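Local coordinates for protein Rio2 kinase (Chaetomium thermophilum, PDB 4GYI) that binds ADP and magnesium in a RIO-type kinase fold, carries an aspartyl phosphate, and acts as an ATPase in maturation of the pre-40S ribosomal subunit, at residues A[216-228]-A[303-316]. Sequence-based numbering, arbitrary orientation.
Sequences ALILRLAKHGLIH and AKKTVGKDGAKRLD
Leu219 and Ala222 meet Ala303 through methyl groups, opening a contact in which a loop wraps the Schellman-capped C-terminus of helix 207-223 in the kinase domain, away from the nucleotide site. It illustrates how the end of a helix can be closed both by the residues that follow it directly and by a segment far along the same chain. Lys223 comes next: its chain bends about CG-CD (chi3 -66°) and lies with CG 3.7 Å from Ala312 CB, while CE touches Thr306 CG2. Its NZ then makes a weak, long salt bridge with Asp310 OD2. At His224, just past the helix, the imidazole has Ala312 CB over one face. His224 ND1 donates to Lys313 O (2.8 Å) on an in-plane lone pair of that carbonyl, although the oxygen sits 30° out of the ring plane and the bond is bent. The backbone O of His224 accepts from Leu315 N (2.8 Å), so one residue pairs with two nearby loop peptides. A CB at Gly225, the C-prime residue, would clash with Asp316 OD1 and, at this positive phi, with the carbonyl O of His224. That carboxylate is gripped side-on by Arg314, whose NH2 also pairs with Asp266, while Ser264 OG bonds to OD2; an alanine in place of Asp316 would probably leave Arg314 NE and Ser264 OG without this carboxylate and the guanidinium held mainly through Asp266. The side chains of Leu226 and Leu315 cross at about a right angle, with Leu226 CD1 3.6 Å from Leu315 CB. Leu226 CD2 lies 3.8 Å from Asp316 CB.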
ATOM      1  N   ALA A 216      23.424  -4.709   4.879  1.00 38.04           N
ATOM      2  CA  ALA A 216      23.385  -5.867   3.984  1.00 34.31           C
ATOM      3  C   ALA A 216      22.050  -5.925   3.207  1.00 36.76           C
ATOM      4  O   ALA A 216      22.033  -6.225   2.012  1.00 40.19           O
ATOM      5  CB  ALA A 216      23.657  -7.193   4.752  1.00 36.64           C
ATOM      6  N   LEU A 217      20.939  -5.607   3.868  1.00 39.35           N
ATOM      7  CA  LEU A 217      19.656  -5.560   3.166  1.00 42.64           C
ATOM      8  C   LEU A 217      19.629  -4.548   2.013  1.00 30.38           C
ATOM      9  O   LEU A 217      19.129  -4.855   0.935  1.00 33.95           O
ATOM     10  CB  LEU A 217      18.489  -5.276   4.119  1.00 37.44           C
ATOM     11  CG  LEU A 217      17.907  -6.485   4.834  1.00 47.99           C
ATOM     12  CD1 LEU A 217      16.760  -6.054   5.723  1.00 39.26           C
ATOM     13  CD2 LEU A 217      17.460  -7.526   3.827  1.00 45.13           C
ATOM     14  N   ILE A 218      20.135  -3.345   2.247  1.00 32.23           N
ATOM     15  CA  ILE A 218      20.136  -2.328   1.191  1.00 30.86           C
ATOM     16  C   ILE A 218      21.000  -2.782   0.029  1.00 33.39           C
ATOM     17  O   ILE A 218      20.617  -2.632  -1.129  1.00 35.84           O
ATOM     18  CB  ILE A 218      20.663  -0.999   1.690  1.00 36.20           C
ATOM     19  CG1 ILE A 218      19.677  -0.396   2.684  1.00 31.83           C
ATOM     20  CG2 ILE A 218      20.921  -0.042   0.503  1.00 32.08           C
ATOM     21  CD1 ILE A 218      20.288   0.707   3.535  1.00 32.27           C
ATOM     22  N   LEU A 219      22.153  -3.367   0.352  1.00 37.18           N
ATOM     23  CA  LEU A 219      23.039  -3.901  -0.662  1.00 43.70           C
ATOM     24  C   LEU A 219      22.424  -5.123  -1.346  1.00 43.40           C
ATOM     25  O   LEU A 219      22.538  -5.272  -2.557  1.00 41.66           O
ATOM     26  CB  LEU A 219      24.414  -4.225  -0.079  1.00 36.99           C
ATOM     27  CG  LEU A 219      25.186  -3.006   0.447  1.00 45.99           C
ATOM     28  CD1 LEU A 219      26.561  -3.409   0.992  1.00 41.25           C
ATOM     29  CD2 LEU A 219      25.344  -1.927  -0.626  1.00 44.71           C
ATOM     30  N   ARG A 220      21.752  -5.985  -0.590  1.00 39.69           N
ATOM     31  CA  ARG A 220      21.101  -7.135  -1.221  1.00 36.33           C
ATOM     32  C   ARG A 220      20.008  -6.682  -2.182  1.00 37.28           C
ATOM     33  O   ARG A 220      19.909  -7.199  -3.300  1.00 43.64           O
ATOM     34  CB  ARG A 220      20.535  -8.124  -0.194  1.00 38.10           C
ATOM     35  CG  ARG A 220      19.964  -9.377  -0.849  1.00 38.67           C
ATOM     36  CD  ARG A 220      19.502 -10.435   0.159  1.00 38.26           C
ATOM     37  NE  ARG A 220      18.917 -11.573  -0.551  1.00 51.25           N
ATOM     38  CZ  ARG A 220      17.999 -12.404  -0.055  1.00 58.47           C
ATOM     39  NH1 ARG A 220      17.532 -12.264   1.188  1.00 39.55           N
ATOM     40  NH2 ARG A 220      17.548 -13.393  -0.817  1.00 63.54           N
ATOM     41  N   LEU A 221      19.185  -5.722  -1.751  1.00 31.33           N
ATOM     42  CA  LEU A 221      18.177  -5.142  -2.636  1.00 26.10           C
ATOM     43  C   LEU A 221      18.821  -4.607  -3.922  1.00 34.91           C
ATOM     44  O   LEU A 221      18.348  -4.889  -5.022  1.00 39.64           O
ATOM     45  CB  LEU A 221      17.401  -4.030  -1.933  1.00 31.90           C
ATOM     46  CG  LEU A 221      16.264  -4.393  -0.971  1.00 35.71           C
ATOM     47  CD1 LEU A 221      15.799  -3.146  -0.257  1.00 44.70           C
ATOM     48  CD2 LEU A 221      15.082  -5.027  -1.705  1.00 30.08           C
ATOM     49  N   ALA A 222      19.912  -3.859  -3.780  1.00 41.26           N
ATOM     50  CA  ALA A 222      20.558  -3.211  -4.925  1.00 40.41           C
ATOM     51  C   ALA A 222      21.113  -4.240  -5.908  1.00 45.76           C
ATOM     52  O   ALA A 222      21.028  -4.055  -7.120  1.00 40.48           O
ATOM     53  CB  ALA A 222      21.656  -2.274  -4.457  1.00 41.30           C
ATOM     54  N   LYS A 223      21.668  -5.325  -5.373  1.00 49.56           N
ATOM     55  CA  LYS A 223      22.138  -6.437  -6.192  1.00 58.25           C
ATOM     56  C   LYS A 223      21.008  -7.047  -7.023  1.00 53.84           C
ATOM     57  O   LYS A 223      21.255  -7.606  -8.088  1.00 54.27           O
ATOM     58  CB  LYS A 223      22.840  -7.496  -5.332  1.00 64.34           C
ATOM     59  CG  LYS A 223      22.416  -8.935  -5.603  1.00 70.49           C
ATOM     60  CD  LYS A 223      23.466  -9.916  -5.130  1.00 72.97           C
ATOM     61  CE  LYS A 223      24.737  -9.766  -5.953  1.00 85.94           C
ATOM     62  NZ  LYS A 223      25.887 -10.519  -5.378  1.00 91.19           N
ATOM     63  N   HIS A 224      19.769  -6.911  -6.554  1.00 48.75           N
ATOM     64  CA  HIS A 224      18.610  -7.384  -7.321  1.00 47.36           C
ATOM     65  C   HIS A 224      17.908  -6.264  -8.093  1.00 48.61           C
ATOM     66  O   HIS A 224      16.778  -6.433  -8.548  1.00 48.89           O
ATOM     67  CB  HIS A 224      17.616  -8.142  -6.433  1.00 33.93           C
ATOM     68  CG  HIS A 224      18.101  -9.492  -6.004  1.00 51.34           C
ATOM     69  ND1 HIS A 224      17.703 -10.657  -6.625  1.00 57.22           N
ATOM     70  CD2 HIS A 224      18.973  -9.862  -5.035  1.00 53.46           C
ATOM     71  CE1 HIS A 224      18.300 -11.686  -6.051  1.00 57.91           C
ATOM     72  NE2 HIS A 224      19.076 -11.230  -5.082  1.00 58.34           N
ATOM     73  N   GLY A 225      18.586  -5.130  -8.253  1.00 42.57           N
ATOM     74  CA  GLY A 225      18.069  -4.047  -9.080  1.00 42.37           C
ATOM     75  C   GLY A 225      17.143  -3.049  -8.392  1.00 47.57           C
ATOM     76  O   GLY A 225      16.542  -2.197  -9.046  1.00 52.63           O
ATOM     77  N   LEU A 226      17.041  -3.127  -7.072  1.00 40.19           N
ATOM     78  CA  LEU A 226      16.073  -2.302  -6.351  1.00 39.99           C
ATOM     79  C   LEU A 226      16.662  -1.339  -5.320  1.00 50.19           C
ATOM     80  O   LEU A 226      17.705  -1.607  -4.698  1.00 48.78           O
ATOM     81  CB  LEU A 226      15.044  -3.186  -5.663  1.00 35.29           C
ATOM     82  CG  LEU A 226      14.109  -3.931  -6.611  1.00 43.96           C
ATOM     83  CD1 LEU A 226      13.314  -4.951  -5.841  1.00 45.96           C
ATOM     84  CD2 LEU A 226      13.187  -2.947  -7.319  1.00 43.81           C
ATOM     85  N   ILE A 227      15.963  -0.216  -5.156  1.00 31.29           N
ATOM     86  CA  ILE A 227      16.206   0.721  -4.082  1.00 30.88           C
ATOM     87  C   ILE A 227      14.858   0.975  -3.419  1.00 38.52           C
ATOM     88  O   ILE A 227      13.883   1.343  -4.091  1.00 33.04           O
ATOM     89  CB  ILE A 227      16.726   2.038  -4.628  1.00 30.91           C
ATOM     90  CG1 ILE A 227      18.118   1.849  -5.228  1.00 32.43           C
ATOM     91  CG2 ILE A 227      16.736   3.106  -3.546  1.00 27.51           C
ATOM     92  CD1 ILE A 227      18.550   3.026  -6.038  1.00 37.72           C
ATOM     93  N   HIS A 228      14.801   0.772  -2.109  1.00 35.88           N
ATOM     94  CA  HIS A 228      13.537   0.817  -1.370  1.00 37.67           C
ATOM     95  C   HIS A 228      12.894   2.196  -1.458  1.00 31.72           C
ATOM     96  O   HIS A 228      11.724   2.309  -1.821  1.00 31.41           O
ATOM     97  CB  HIS A 228      13.755   0.397   0.086  1.00 30.45           C
ATOM     98  CG  HIS A 228      12.498   0.345   0.900  1.00 32.20           C
ATOM     99  ND1 HIS A 228      11.903   1.476   1.420  1.00 34.22           N
ATOM    100  CD2 HIS A 228      11.749  -0.702   1.320  1.00 25.84           C
ATOM    101  CE1 HIS A 228      10.827   1.128   2.105  1.00 33.31           C
ATOM    102  NE2 HIS A 228      10.712  -0.187   2.066  1.00 25.56           N
ATOM    103  N   ALA A 303      27.725  -0.149  -5.156  1.00 54.48           N
ATOM    104  CA  ALA A 303      26.523  -0.977  -5.283  1.00 46.84           C
ATOM    105  C   ALA A 303      26.124  -1.285  -6.735  1.00 50.77           C
ATOM    106  O   ALA A 303      25.808  -2.431  -7.058  1.00 54.71           O
ATOM    107  CB  ALA A 303      25.349  -0.338  -4.530  1.00 37.29           C
ATOM    108  N   LYS A 304      26.147  -0.274  -7.605  1.00 46.75           N
ATOM    109  CA  LYS A 304      25.691  -0.466  -8.976  1.00 53.40           C
ATOM    110  C   LYS A 304      26.502  -1.512  -9.744  1.00 52.24           C
ATOM    111  O   LYS A 304      25.982  -2.157 -10.648  1.00 53.43           O
ATOM    112  CB  LYS A 304      25.651   0.852  -9.758  1.00 61.53           C
ATOM    113  CG  LYS A 304      24.819   0.735 -11.031  1.00 71.93           C
ATOM    114  CD  LYS A 304      24.655   2.045 -11.779  1.00 81.97           C
ATOM    115  CE  LYS A 304      23.556   1.904 -12.827  1.00 89.64           C
ATOM    116  NZ  LYS A 304      23.306   3.160 -13.583  1.00 97.04           N
ATOM    117  N   LYS A 305      27.769  -1.684  -9.379  1.00 49.30           N
ATOM    118  CA  LYS A 305      28.618  -2.681 -10.032  1.00 65.61           C
ATOM    119  C   LYS A 305      28.117  -4.108  -9.782  1.00 65.98           C
ATOM    120  O   LYS A 305      28.470  -5.040 -10.510  1.00 61.48           O
ATOM    121  CB  LYS A 305      30.073  -2.550  -9.557  1.00 69.26           C
ATOM    122  CG  LYS A 305      30.752  -1.230  -9.908  1.00 82.85           C
ATOM    123  CD  LYS A 305      30.913  -1.041 -11.415  1.00 97.96           C
ATOM    124  CE  LYS A 305      31.852  -2.083 -12.025  1.00109.95           C
ATOM    125  NZ  LYS A 305      32.135  -1.841 -13.478  1.00114.97           N
ATOM    126  N   THR A 306      27.280  -4.265  -8.759  1.00 60.33           N
ATOM    127  CA  THR A 306      26.888  -5.580  -8.268  1.00 65.80           C
ATOM    128  C   THR A 306      25.565  -6.090  -8.852  1.00 69.80           C
ATOM    129  O   THR A 306      25.162  -7.227  -8.604  1.00 77.18           O
ATOM    130  CB  THR A 306      26.804  -5.555  -6.734  1.00 71.54           C
ATOM    131  OG1 THR A 306      27.832  -4.695  -6.230  1.00 68.28           O
ATOM    132  CG2 THR A 306      26.990  -6.950  -6.155  1.00 79.63           C
ATOM    133  N   VAL A 307      24.891  -5.257  -9.633  1.00 63.92           N
ATOM    134  CA  VAL A 307      23.620  -5.663 -10.218  1.00 61.99           C
ATOM    135  C   VAL A 307      23.793  -6.094 -11.670  1.00 76.16           C
ATOM    136  O   VAL A 307      24.506  -5.440 -12.437  1.00 88.44           O
ATOM    137  CB  VAL A 307      22.561  -4.532 -10.089  1.00 63.43           C
ATOM    138  CG1 VAL A 307      23.229  -3.200  -9.940  1.00 63.91           C
ATOM    139  CG2 VAL A 307      21.599  -4.518 -11.271  1.00 58.71           C
ATOM    140  N   GLY A 308      23.224  -7.239 -12.036  1.00 78.48           N
ATOM    141  CA  GLY A 308      22.791  -8.258 -11.099  1.00 66.65           C
ATOM    142  C   GLY A 308      23.823  -9.369 -11.261  1.00 68.66           C
ATOM    143  O   GLY A 308      23.638 -10.324 -12.023  1.00 61.65           O
ATOM    144  N   LYS A 309      24.944  -9.213 -10.569  1.00 63.19           N
ATOM    145  CA  LYS A 309      26.040 -10.156 -10.678  1.00 74.89           C
ATOM    146  C   LYS A 309      25.718 -11.451  -9.936  1.00 76.88           C
ATOM    147  O   LYS A 309      24.847 -11.467  -9.057  1.00 65.21           O
ATOM    148  CB  LYS A 309      27.328  -9.525 -10.149  1.00 84.38           C
ATOM    149  CG  LYS A 309      27.719  -8.238 -10.873  1.00 87.56           C
ATOM    150  CD  LYS A 309      27.739  -8.426 -12.385  1.00 89.31           C
ATOM    151  CE  LYS A 309      28.172  -7.151 -13.096  1.00 85.44           C
ATOM    152  NZ  LYS A 309      28.043  -7.272 -14.570  1.00 83.24           N
ATOM    153  N   ASP A 310      26.430 -12.523 -10.297  1.00 81.75           N
ATOM    154  CA  ASP A 310      26.154 -13.881  -9.807  1.00 79.62           C
ATOM    155  C   ASP A 310      24.748 -14.323 -10.216  1.00 74.09           C
ATOM    156  O   ASP A 310      24.297 -14.021 -11.318  1.00 81.27           O
ATOM    157  CB  ASP A 310      26.349 -13.992  -8.288  1.00 76.90           C
ATOM    158  CG  ASP A 310      27.566 -13.218  -7.798  1.00 83.62           C
ATOM    159  OD1 ASP A 310      28.416 -12.839  -8.638  1.00 85.64           O
ATOM    160  OD2 ASP A 310      27.671 -12.994  -6.571  1.00 80.06           O
ATOM    161  N   GLY A 311      24.048 -15.024  -9.335  1.00 68.62           N
ATOM    162  CA  GLY A 311      22.722 -15.516  -9.675  1.00 70.25           C
ATOM    163  C   GLY A 311      21.650 -14.442  -9.741  1.00 78.23           C
ATOM    164  O   GLY A 311      20.535 -14.706 -10.199  1.00 80.14           O
ATOM    165  N   ALA A 312      22.009 -13.228  -9.314  1.00 75.33           N
ATOM    166  CA  ALA A 312      21.049 -12.157  -9.004  1.00 68.33           C
ATOM    167  C   ALA A 312      19.966 -11.872 -10.038  1.00 64.08           C
ATOM    168  O   ALA A 312      20.211 -11.256 -11.074  1.00 75.40           O
ATOM    169  CB  ALA A 312      21.781 -10.869  -8.644  1.00 71.74           C
ATOM    170  N   LYS A 313      18.761 -12.319  -9.723  1.00 53.82           N
ATOM    171  CA  LYS A 313      17.602 -12.038 -10.544  1.00 59.09           C
ATOM    172  C   LYS A 313      17.219 -10.564 -10.402  1.00 65.79           C
ATOM    173  O   LYS A 313      17.179 -10.033  -9.294  1.00 73.11           O
ATOM    174  CB  LYS A 313      16.439 -12.933 -10.114  1.00 53.54           C
ATOM    175  CG  LYS A 313      15.286 -12.934 -11.087  1.00 69.08           C
ATOM    176  CD  LYS A 313      14.103 -13.745 -10.586  1.00 74.32           C
ATOM    177  CE  LYS A 313      13.031 -13.863 -11.671  1.00 79.47           C
ATOM    178  NZ  LYS A 313      12.820 -12.578 -12.417  1.00 73.02           N
ATOM    179  N   ARG A 314      16.949  -9.901 -11.522  1.00 60.50           N
ATOM    180  CA  ARG A 314      16.576  -8.490 -11.504  1.00 54.40           C
ATOM    181  C   ARG A 314      15.111  -8.354 -11.133  1.00 58.81           C
ATOM    182  O   ARG A 314      14.234  -8.587 -11.966  1.00 63.83           O
ATOM    183  CB  ARG A 314      16.805  -7.858 -12.879  1.00 55.04           C
ATOM    184  CG  ARG A 314      18.251  -7.813 -13.333  1.00 66.24           C
ATOM    185  CD  ARG A 314      19.011  -6.665 -12.678  1.00 73.94           C
ATOM    186  NE  ARG A 314      18.408  -5.364 -12.971  1.00 75.77           N
ATOM    187  CZ  ARG A 314      18.847  -4.515 -13.899  1.00 76.73           C
ATOM    188  NH1 ARG A 314      19.912  -4.812 -14.639  1.00 74.56           N
ATOM    189  NH2 ARG A 314      18.220  -3.356 -14.080  1.00 71.66           N
ATOM    190  N   LEU A 315      14.844  -7.965  -9.888  1.00 51.40           N
ATOM    191  CA  LEU A 315      13.470  -7.886  -9.395  1.00 45.97           C
ATOM    192  C   LEU A 315      12.747  -6.647  -9.889  1.00 55.87           C
ATOM    193  O   LEU A 315      11.519  -6.561  -9.804  1.00 58.16           O
ATOM    194  CB  LEU A 315      13.446  -7.923  -7.869  1.00 39.56           C
ATOM    195  CG  LEU A 315      14.092  -9.194  -7.320  1.00 46.52           C
ATOM    196  CD1 LEU A 315      13.793  -9.384  -5.843  1.00 41.27           C
ATOM    197  CD2 LEU A 315      13.580 -10.368  -8.125  1.00 46.82           C
ATOM    198  N   ASP A 316      13.509  -5.696 -10.425  1.00 54.28           N
ATOM    199  CA  ASP A 316      12.946  -4.430 -10.882  1.00 61.19           C
ATOM    200  C   ASP A 316      12.213  -4.563 -12.212  1.00 77.13           C
ATOM    201  O   ASP A 316      11.936  -3.569 -12.887  1.00 77.07           O
ATOM    202  CB  ASP A 316      14.037  -3.362 -10.975  1.00 58.63           C
ATOM    203  CG  ASP A 316      15.265  -3.844 -11.726  1.00 65.02           C
ATOM    204  OD1 ASP A 316      15.475  -5.076 -11.790  1.00 70.32           O
ATOM    205  OD2 ASP A 316      16.022  -2.991 -12.242  1.00 51.82           O
TER